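Side-chain contacts in spore coat polysaccharide biosynthesis protein SpsE (Bacillus subtilis, PDB 1VLI), which probably acts as an N-acylneuraminate-9-phosphate synthase in making the polysaccharide of the spore coat: residues A[15-19]-A[20-24]; A[167-170]-A[171-174]; A[120-123]-A[124-128]; A[227-230]-A[231-234]. All blocks are in the same frame, centred on the assembly; numbering follows the deposited sequence.

Contact 1 (A[15-19]-A[20-24]); sequences AFQIA and NKTVG
Phe16 and Val23 face each other as a hydrogen-bonded antiparallel pair in a tight two-strand hairpin, Phe16 N donating a hydrogen bond to Val23 O (3.1 Å) and Val23 N donating one to Phe16 O (2.9 Å). Nearer the bend Ile18 and Lys21 are paired likewise, Ile18 N lying 2.9 Å from Lys21 O. The bend is a type II' turn with Ala19 and Asn20 at its corners; Ala19 takes the positive phi (58°) that such a turn asks of its first corner, a place more often filled by glycine. Gly24 ends the hairpin opposite Ala15, where a CB would run into Ala15 CA. The side-chain hydrogen bond is on the face of the non-hydrogen-bonded pair Gln17 and Thr22: Thr22 OG1 donates to Gln17 OE1 (2.9 Å), meeting a lone pair in the amide plane. A bend at chi2 (-65°) turns the glutamine amide across the sheet to reach it. A valine in place of Thr22 would probably leave Gln17 OE1 without this donor and the amide freer to turn. Phe16, Ile18 and Val23 make the apolar contacts of the other face, which they share with Lys21. There Ile18 CD1 abuts Val23 CG2 at 3.6 Å, and Val23 CB lies over one face of the Phe16 ring, whose CZ stays 4.3 Å from Val23 CG1. This face rests on the body of the protein: Ile18 and Val23 touch Phe30 at the start of strand 30-36, Phe16 touches Pro160, and Lys21 NZ makes a salt bridge to Asp59, so the hairpin lies across the N-terminal ends of the barrel strands.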
loop_
_atom_site.group_PDB
_atom_site.type_symbol
_atom_site.label_atom_id
_atom_site.label_comp_id
_atom_site.label_asym_id
_atom_site.label_seq_id
_atom_site.Cartn_x
_atom_site.Cartn_y
_atom_site.Cartn_z
ATOM N N ALA A 15 12.745 10.322 10.929
ATOM C CA ALA A 15 12.024 9.634 12.006
ATOM C C ALA A 15 10.636 10.264 12.189
ATOM O O ALA A 15 10.450 11.441 11.864
ATOM C CB ALA A 15 12.813 9.697 13.306
ATOM N N PHE A 16 9.672 9.477 12.684
ATOM C CA PHE A 16 8.345 9.974 13.056
ATOM C C PHE A 16 7.597 9.014 13.996
ATOM O O PHE A 16 8.120 7.955 14.347
ATOM C CB PHE A 16 7.493 10.349 11.835
ATOM C CG PHE A 16 7.280 9.226 10.843
ATOM C CD1 PHE A 16 6.210 8.362 10.979
ATOM C CD2 PHE A 16 8.126 9.070 9.738
ATOM C CE1 PHE A 16 5.967 7.335 10.058
ATOM C CE2 PHE A 16 7.908 8.042 8.794
ATOM C CZ PHE A 16 6.839 7.166 8.948
ATOM N N GLN A 17 6.391 9.388 14.410
ATOM C CA GLN A 17 5.636 8.595 15.381
ATOM C C GLN A 17 4.439 7.899 14.734
ATOM O O GLN A 17 3.568 8.576 14.194
ATOM C CB GLN A 17 5.093 9.506 16.493
ATOM C CG GLN A 17 6.105 10.178 17.356
ATOM C CD GLN A 17 6.901 9.182 18.160
ATOM O OE1 GLN A 17 8.066 8.909 17.827
ATOM N NE2 GLN A 17 6.282 8.613 19.209
ATOM N N ILE A 18 4.365 6.569 14.799
ATOM C CA ILE A 18 3.070 5.903 14.584
ATOM C C ILE A 18 2.428 5.574 15.943
ATOM O O ILE A 18 2.949 4.770 16.709
ATOM C CB ILE A 18 3.236 4.670 13.723
ATOM C CG1 ILE A 18 3.685 5.078 12.312
ATOM C CG2 ILE A 18 1.916 3.966 13.589
ATOM C CD1 ILE A 18 4.163 3.912 11.461
ATOM N N ALA A 19 1.316 6.224 16.264
ATOM C CA ALA A 19 0.705 6.083 17.617
ATOM C C ALA A 19 1.743 6.495 18.662
ATOM O O ALA A 19 2.259 7.619 18.615
ATOM C CB ALA A 19 0.188 4.643 17.866
ATOM N N ASN A 20 2.109 5.563 19.533
ATOM C CA ASN A 20 3.040 5.827 20.625
ATOM C C ASN A 20 4.480 5.333 20.367
ATOM O O ASN A 20 5.266 5.183 21.316
ATOM C CB ASN A 20 2.483 5.198 21.921
ATOM C CG ASN A 20 2.491 3.656 21.880
ATOM O OD1 ASN A 20 2.230 3.049 20.840
ATOM N ND2 ASN A 20 2.809 3.026 23.016
ATOM N N LYS A 21 4.831 5.131 19.088
ATOM C CA LYS A 21 6.033 4.386 18.695
ATOM C C LYS A 21 6.848 5.049 17.605
ATOM O O LYS A 21 6.307 5.472 16.591
ATOM C CB LYS A 21 5.632 2.997 18.199
ATOM C CG LYS A 21 6.048 1.938 19.144
ATOM C CD LYS A 21 5.179 0.714 19.041
ATOM C CE LYS A 21 5.290 -0.081 20.337
ATOM N NZ LYS A 21 5.157 -1.539 20.099
ATOM N N THR A 22 8.154 5.091 17.788
ATOM C CA THR A 22 9.037 5.694 16.792
ATOM C C THR A 22 9.362 4.758 15.641
ATOM O O THR A 22 9.509 3.523 15.806
ATOM C CB THR A 22 10.307 6.175 17.450
ATOM O OG1 THR A 22 9.947 6.815 18.671
ATOM C CG2 THR A 22 10.963 7.304 16.619
ATOM N N VAL A 23 9.491 5.373 14.474
ATOM C CA VAL A 23 9.783 4.678 13.233
ATOM C C VAL A 23 10.917 5.449 12.579
ATOM O O VAL A 23 10.813 6.658 12.404
ATOM C CB VAL A 23 8.506 4.670 12.361
ATOM C CG1 VAL A 23 8.674 3.875 11.093
ATOM C CG2 VAL A 23 7.311 4.113 13.180
ATOM N N GLY A 24 12.009 4.770 12.235
ATOM C CA GLY A 24 13.133 5.440 11.582
ATOM C C GLY A 24 14.402 5.476 12.397
ATOM O O GLY A 24 14.600 4.612 13.257
#

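Contact 2 (A[167-170]-A[171-174])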
loop_
_atom_site.group_PDB
_atom_site.type_symbol
_atom_site.label_atom_id
_atom_site.label_comp_id
_atom_site.label_asym_id
_atom_site.label_seq_id
_atom_site.Cartn_x
_atom_site.Cartn_y
_atom_site.Cartn_z
ATOM N N GLY A 167 6.783 -2.579 -8.823
ATOM C CA GLY A 167 6.797 -2.246 -10.258
ATOM C C GLY A 167 7.078 -0.792 -10.632
ATOM O O GLY A 167 6.912 -0.417 -11.795
ATOM N N ALA A 168 7.520 0.010 -9.656
ATOM C CA ALA A 168 7.698 1.448 -9.826
ATOM C C ALA A 168 9.113 1.702 -10.278
ATOM O O ALA A 168 9.999 0.894 -10.031
ATOM C CB ALA A 168 7.433 2.186 -8.521
ATOM N N GLU A 169 9.321 2.824 -10.949
ATOM C CA GLU A 169 10.660 3.305 -11.176
ATOM C C GLU A 169 10.888 4.492 -10.262
ATOM O O GLU A 169 9.973 4.916 -9.535
ATOM C CB GLU A 169 10.833 3.644 -12.636
ATOM C CG GLU A 169 10.614 2.403 -13.465
ATOM C CD GLU A 169 11.342 2.464 -14.773
ATOM O OE1 GLU A 169 11.120 3.423 -15.538
ATOM O OE2 GLU A 169 12.136 1.547 -15.023
ATOM N N ILE A 170 12.108 5.011 -10.271
ATOM C CA ILE A 170 12.515 6.031 -9.306
ATOM C C ILE A 170 11.688 7.338 -9.418
ATOM O O ILE A 170 11.357 7.987 -8.409
ATOM C CB ILE A 170 14.072 6.209 -9.327
ATOM C CG1 ILE A 170 14.579 7.044 -8.151
ATOM C CG2 ILE A 170 14.588 6.750 -10.668
ATOM C CD1 ILE A 170 14.557 6.340 -6.844
ATOM N N SER A 171 11.286 7.667 -10.637
ATOM C CA SER A 171 10.523 8.864 -10.873
ATOM C C SER A 171 9.113 8.778 -10.292
ATOM O O SER A 171 8.590 9.784 -9.826
ATOM C CB SER A 171 10.486 9.161 -12.363
ATOM O OG SER A 171 10.188 7.970 -13.055
ATOM N N ASP A 172 8.506 7.592 -10.295
ATOM C CA ASP A 172 7.182 7.408 -9.637
ATOM C C ASP A 172 7.299 7.579 -8.126
ATOM O O ASP A 172 6.403 8.161 -7.455
ATOM C CB ASP A 172 6.610 6.011 -9.921
ATOM C CG ASP A 172 6.727 5.606 -11.394
ATOM O OD1 ASP A 172 6.287 6.384 -12.254
ATOM O OD2 ASP A 172 7.237 4.529 -11.777
ATOM N N VAL A 173 8.405 7.064 -7.586
ATOM C CA VAL A 173 8.630 7.116 -6.153
ATOM C C VAL A 173 8.805 8.593 -5.775
ATOM O O VAL A 173 8.166 9.112 -4.829
ATOM C CB VAL A 173 9.802 6.240 -5.769
ATOM C CG1 VAL A 173 10.134 6.370 -4.342
ATOM C CG2 VAL A 173 9.473 4.804 -6.030
ATOM N N HIS A 174 9.577 9.290 -6.599
ATOM C CA HIS A 174 9.837 10.701 -6.392
ATOM C C HIS A 174 8.602 11.583 -6.465
ATOM O O HIS A 174 8.443 12.488 -5.642
ATOM C CB HIS A 174 10.864 11.177 -7.396
ATOM C CG HIS A 174 11.221 12.617 -7.250
ATOM N ND1 HIS A 174 12.001 13.085 -6.217
ATOM C CD2 HIS A 174 10.941 13.687 -8.026
ATOM C CE1 HIS A 174 12.169 14.388 -6.350
ATOM N NE2 HIS A 174 11.545 14.776 -7.445
#
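Half of a capping box closes the start of helix 170-181: Glu169, the N-cap residue, gives its backbone N-H to OD2 of Asp172, three residues on, over 2.8 Å and almost straight (170°). The carboxylate is met on its anti side, with the donor 22° out of plane. Asp172 is set for this by chi1 of -46°, which keeps CG beside its own backbone N and turns the carboxylate back toward the loop. Glu169 O starts the helical bonding, accepting from Val173 N at 3.3 Å and more weakly from Asp172 N; Ile170 O then takes His174 N at 2.9 Å. Ala168 CB packs on Val173 CG2 at 4.1 Å, in the manner of a small hydrophobic staple next to the box. An asparagine in place of Asp172 would probably leave Arg311, the salt-bridge partner of OD1, without its negative mate. The glutamate side chain itself leads off to Thr302. With OD2 on the Glu169 amide and OD1 in a salt bridge with Arg311, the Asp172 carboxylate is probably held against rotation, and its negative charge near the helix N terminus is likely to be favoured by the helix dipole.

Contact 3 (A[120-123]-A[124-128])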
loop_
_atom_site.group_PDB
_atom_site.type_symbol
_atom_site.label_atom_id
_atom_site.label_comp_id
_atom_site.label_asym_id
_atom_site.label_seq_id
_atom_site.Cartn_x
_atom_site.Cartn_y
_atom_site.Cartn_z
ATOM N N THR A 120 -5.654 0.034 4.619
ATOM C CA THR A 120 -5.278 0.652 3.347
ATOM C C THR A 120 -6.434 1.434 2.755
ATOM O O THR A 120 -7.580 0.956 2.758
ATOM C CB THR A 120 -4.899 -0.469 2.360
ATOM O OG1 THR A 120 -3.913 -1.284 2.981
ATOM C CG2 THR A 120 -4.207 0.067 1.139
ATOM N N VAL A 121 -6.132 2.618 2.223
ATOM C CA VAL A 121 -7.126 3.391 1.476
ATOM C C VAL A 121 -6.803 3.472 -0.013
ATOM O O VAL A 121 -5.634 3.437 -0.406
ATOM C CB VAL A 121 -7.366 4.788 2.084
ATOM C CG1 VAL A 121 -7.807 4.632 3.509
ATOM C CG2 VAL A 121 -6.145 5.638 2.030
ATOM N N CYS A 122 -7.845 3.566 -0.833
ATOM C CA CYS A 122 -7.675 3.647 -2.286
ATOM C C CYS A 122 -8.458 4.764 -2.994
ATOM O O CYS A 122 -8.446 4.821 -4.218
ATOM C CB CYS A 122 -8.051 2.305 -2.927
ATOM S SG CYS A 122 -9.683 1.717 -2.401
ATOM N N ASP A 123 -9.188 5.588 -2.241
ATOM C CA ASP A 123 -9.829 6.773 -2.781
ATOM C C ASP A 123 -10.233 7.734 -1.675
ATOM O O ASP A 123 -10.047 7.448 -0.482
ATOM C CB ASP A 123 -11.030 6.431 -3.667
ATOM C CG ASP A 123 -11.907 5.336 -3.099
ATOM O OD1 ASP A 123 -12.370 5.445 -1.930
ATOM O OD2 ASP A 123 -12.222 4.335 -3.792
ATOM N N GLU A 124 -10.777 8.877 -2.081
ATOM C CA GLU A 124 -11.215 9.913 -1.154
ATOM C C GLU A 124 -12.219 9.357 -0.111
ATOM O O GLU A 124 -12.093 9.623 1.089
ATOM C CB GLU A 124 -11.772 11.116 -1.943
ATOM C CG GLU A 124 -10.723 11.938 -2.727
ATOM C CD GLU A 124 -10.229 11.353 -4.089
ATOM O OE1 GLU A 124 -10.622 10.222 -4.498
ATOM O OE2 GLU A 124 -9.425 12.052 -4.787
ATOM N N GLY A 125 -13.163 8.535 -0.567
ATOM C CA GLY A 125 -14.211 7.979 0.281
ATOM C C GLY A 125 -13.768 6.926 1.288
ATOM O O GLY A 125 -14.235 6.918 2.442
ATOM N N SER A 126 -12.900 6.009 0.858
ATOM C CA SER A 126 -12.280 5.052 1.782
ATOM C C SER A 126 -11.425 5.807 2.804
ATOM O O SER A 126 -11.422 5.479 4.004
ATOM C CB SER A 126 -11.454 4.002 1.038
ATOM O OG SER A 126 -10.540 4.608 0.131
ATOM N N ALA A 127 -10.731 6.843 2.335
ATOM C CA ALA A 127 -9.950 7.702 3.214
ATOM C C ALA A 127 -10.816 8.326 4.334
ATOM O O ALA A 127 -10.398 8.398 5.471
ATOM C CB ALA A 127 -9.217 8.772 2.422
ATOM N N ASP A 128 -12.018 8.749 4.001
ATOM C CA ASP A 128 -12.874 9.417 4.954
ATOM C C ASP A 128 -13.392 8.445 5.997
ATOM O O ASP A 128 -13.544 8.796 7.163
ATOM C CB ASP A 128 -14.074 9.990 4.239
ATOM C CG ASP A 128 -13.751 11.225 3.442
ATOM O OD1 ASP A 128 -12.645 11.781 3.589
ATOM O OD2 ASP A 128 -14.578 11.730 2.663
#
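Asp123 OD1 and Ser126 hold the first turn of helix 124-131 together. The carboxylate oxygen, at the N-cap position, accepts the backbone N-H of Ser126 at 2.9 Å and 165°, the donor arriving nearly along the C-O axis, and the hydroxyl Ser126 OG lies equally close, 2.9 Å from Asp123 OD1. With chi1 at 42°, CG of Asp123 stands between its backbone N and carbonyl carbon, which brings OD1 over the end of the helix. Ser126 adopts a like torsion, 51°, and so swings OG back toward the loop, where it accepts the N-H of Cys122 at 3.0 Å. The main chain adds the first helical bond, Ala127 N to Asp123 O at 3.0 Å. Beside this polar knot Val121 and Ala127 pack apolar groups together, Val121 CG1 lying 3.8 Å from Ala127 CA and the two CB atoms 4.4 Å apart. Cys122 SG also approaches the serine hydroxyl, at 3.9 Å from Ser126 OG. Farther out, Asp123 OD2 forms a salt bridge to Arg70 NE, which holds the other oxygen of the capping carboxylate. Val121 is bonded through its backbone to Lys139 and touches Ile140 of strand 138-140, and Ala127 meets Val154 of helix 148-155. With OD1 on the helix start and OD2 paired with Arg70, the carboxylate is probably restrained in rotation, and the arginine is likely to stabilise its negative charge. The buried hydroxyl of Ser126, by accepting the Cys122 N-H, ties the loop backbone to the cap.

Contact 4 (A[227-230]-A[231-234]); sequences SEHP and TEAP
His229 extends forward to the first residues of helix 232-239, and its ring accepts the backbone N-H of Thr231, the N-cap residue of that helix. Its CB points toward 231-234, and with chi1 at -163° CG lies opposite the backbone N, which carries the ring along the turn. CG comes within 4.1 Å of Glu232 N. The next atom, ND1, makes the bond of the contact: it accepts from Thr231 N at 3.0 Å and 160°, the donor lying close to the ring plane. At the outer edge CE1 approaches Thr231 OG1 at 3.2 Å. The two faces of the imidazole are flanked by carbon, Glu232 CB standing 4.0 Å above one and Pro230 CD 3.2 Å above the opposite one, both toward the rim. On the loop side, a water donates to Ser227 OG (2.8 Å) and to His229 O, and accepts from Ala233 N (2.9 Å). Ser227 OG is also bonded to Asp225, and Lys247 NZ binds the carbonyls of both Ser227 and His229; the loop follows the zinc ligand His226. The start of the helix is thus served by a ring nitrogen and a water instead of a capping hydroxyl, for Thr231 OG1 makes no such bond. Pro234 asks for no acceptor at all, and since ND1 accepts the Thr231 N-H and so bears no proton of its own, a neutral His229 ring would probably carry its hydrogen on NE2.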
loop_
_atom_site.group_PDB
_atom_site.type_symbol
_atom_site.label_atom_id
_atom_site.label_comp_id
_atom_site.label_asym_id
_atom_site.label_seq_id
_atom_site.Cartn_x
_atom_site.Cartn_y
_atom_site.Cartn_z
ATOM N N SER A 227 7.785 -13.146 0.019
ATOM C CA SER A 227 8.440 -14.449 -0.046
ATOM C C SER A 227 7.976 -15.360 1.080
ATOM O O SER A 227 7.609 -14.886 2.158
ATOM C CB SER A 227 9.942 -14.273 0.077
ATOM O OG SER A 227 10.292 -13.953 1.414
ATOM N N GLU A 228 8.048 -16.665 0.820
ATOM C CA GLU A 228 7.550 -17.722 1.701
ATOM C C GLU A 228 8.304 -17.880 3.022
ATOM O O GLU A 228 7.696 -17.967 4.093
ATOM C CB GLU A 228 7.580 -19.070 0.972
ATOM C CG GLU A 228 6.584 -19.218 -0.169
ATOM C CD GLU A 228 6.371 -20.676 -0.547
ATOM O OE1 GLU A 228 5.826 -21.423 0.294
ATOM O OE2 GLU A 228 6.743 -21.079 -1.673
ATOM N N HIS A 229 9.626 -17.957 2.930
ATOM C CA HIS A 229 10.475 -18.205 4.078
ATOM C C HIS A 229 10.254 -17.205 5.216
ATOM O O HIS A 229 10.145 -16.008 4.966
ATOM C CB HIS A 229 11.934 -18.170 3.639
ATOM C CG HIS A 229 12.856 -18.804 4.628
ATOM N ND1 HIS A 229 13.213 -18.192 5.811
ATOM C CD2 HIS A 229 13.456 -20.017 4.635
ATOM C CE1 HIS A 229 14.010 -18.992 6.493
ATOM N NE2 HIS A 229 14.176 -20.104 5.801
ATOM N N PRO A 230 10.201 -17.679 6.456
ATOM C CA PRO A 230 9.957 -16.787 7.612
ATOM C C PRO A 230 11.029 -15.717 7.931
ATOM O O PRO A 230 10.645 -14.617 8.353
ATOM C CB PRO A 230 9.777 -17.770 8.798
ATOM C CG PRO A 230 9.457 -19.083 8.153
ATOM C CD PRO A 230 10.298 -19.092 6.883
ATOM N N THR A 231 12.327 -16.018 7.734
ATOM C CA THR A 231 13.419 -15.124 8.179
ATOM C C THR A 231 14.444 -14.645 7.128
ATOM O O THR A 231 15.066 -13.591 7.316
ATOM C CB THR A 231 14.219 -15.739 9.358
ATOM O OG1 THR A 231 14.546 -17.104 9.066
ATOM C CG2 THR A 231 13.391 -15.813 10.651
ATOM N N GLU A 232 14.674 -15.387 6.050
ATOM C CA GLU A 232 15.829 -15.019 5.214
ATOM C C GLU A 232 15.748 -13.622 4.580
ATOM O O GLU A 232 16.688 -12.845 4.707
ATOM C CB GLU A 232 16.259 -16.126 4.236
ATOM C CG GLU A 232 15.607 -16.132 2.865
ATOM C CD GLU A 232 16.420 -16.937 1.866
ATOM O OE1 GLU A 232 17.630 -17.080 2.098
ATOM O OE2 GLU A 232 15.856 -17.427 0.862
ATOM N N ALA A 233 14.615 -13.281 3.958
ATOM C CA ALA A 233 14.479 -11.952 3.386
ATOM C C ALA A 233 14.174 -10.850 4.421
ATOM O O ALA A 233 14.757 -9.765 4.291
ATOM C CB ALA A 233 13.497 -11.930 2.233
ATOM N N PRO A 234 13.268 -11.074 5.409
ATOM C CA PRO A 234 13.089 -10.075 6.493
ATOM C C PRO A 234 14.422 -9.649 7.162
ATOM O O PRO A 234 14.718 -8.459 7.233
ATOM C CB PRO A 234 12.097 -10.756 7.500
ATOM C CG PRO A 234 11.287 -11.718 6.629
ATOM C CD PRO A 234 12.329 -12.205 5.545
HETATM O O HOH W 1 12.250 -14.760 3.212
#

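In the fold
From the N terminus, contact 1 closes the hairpin 15-24 that leads into the first barrel strand, 30-36, at one end of the TIM barrel. The other three are local turns at the opposite end, each in the loop where a strand passes into its helix: contact 3 between strand 116-118 and helix 124-131, contact 2 between strand 161-164 and helix 170-181, contact 4 between strand 220-225 and helix 232-239. All four follow in series, in the order 1, 3, 2, 4; none nests or crosses. None touches another; contacts 3 and 4, about 30 Å apart between centres, fall on opposite sides of the chain's centre.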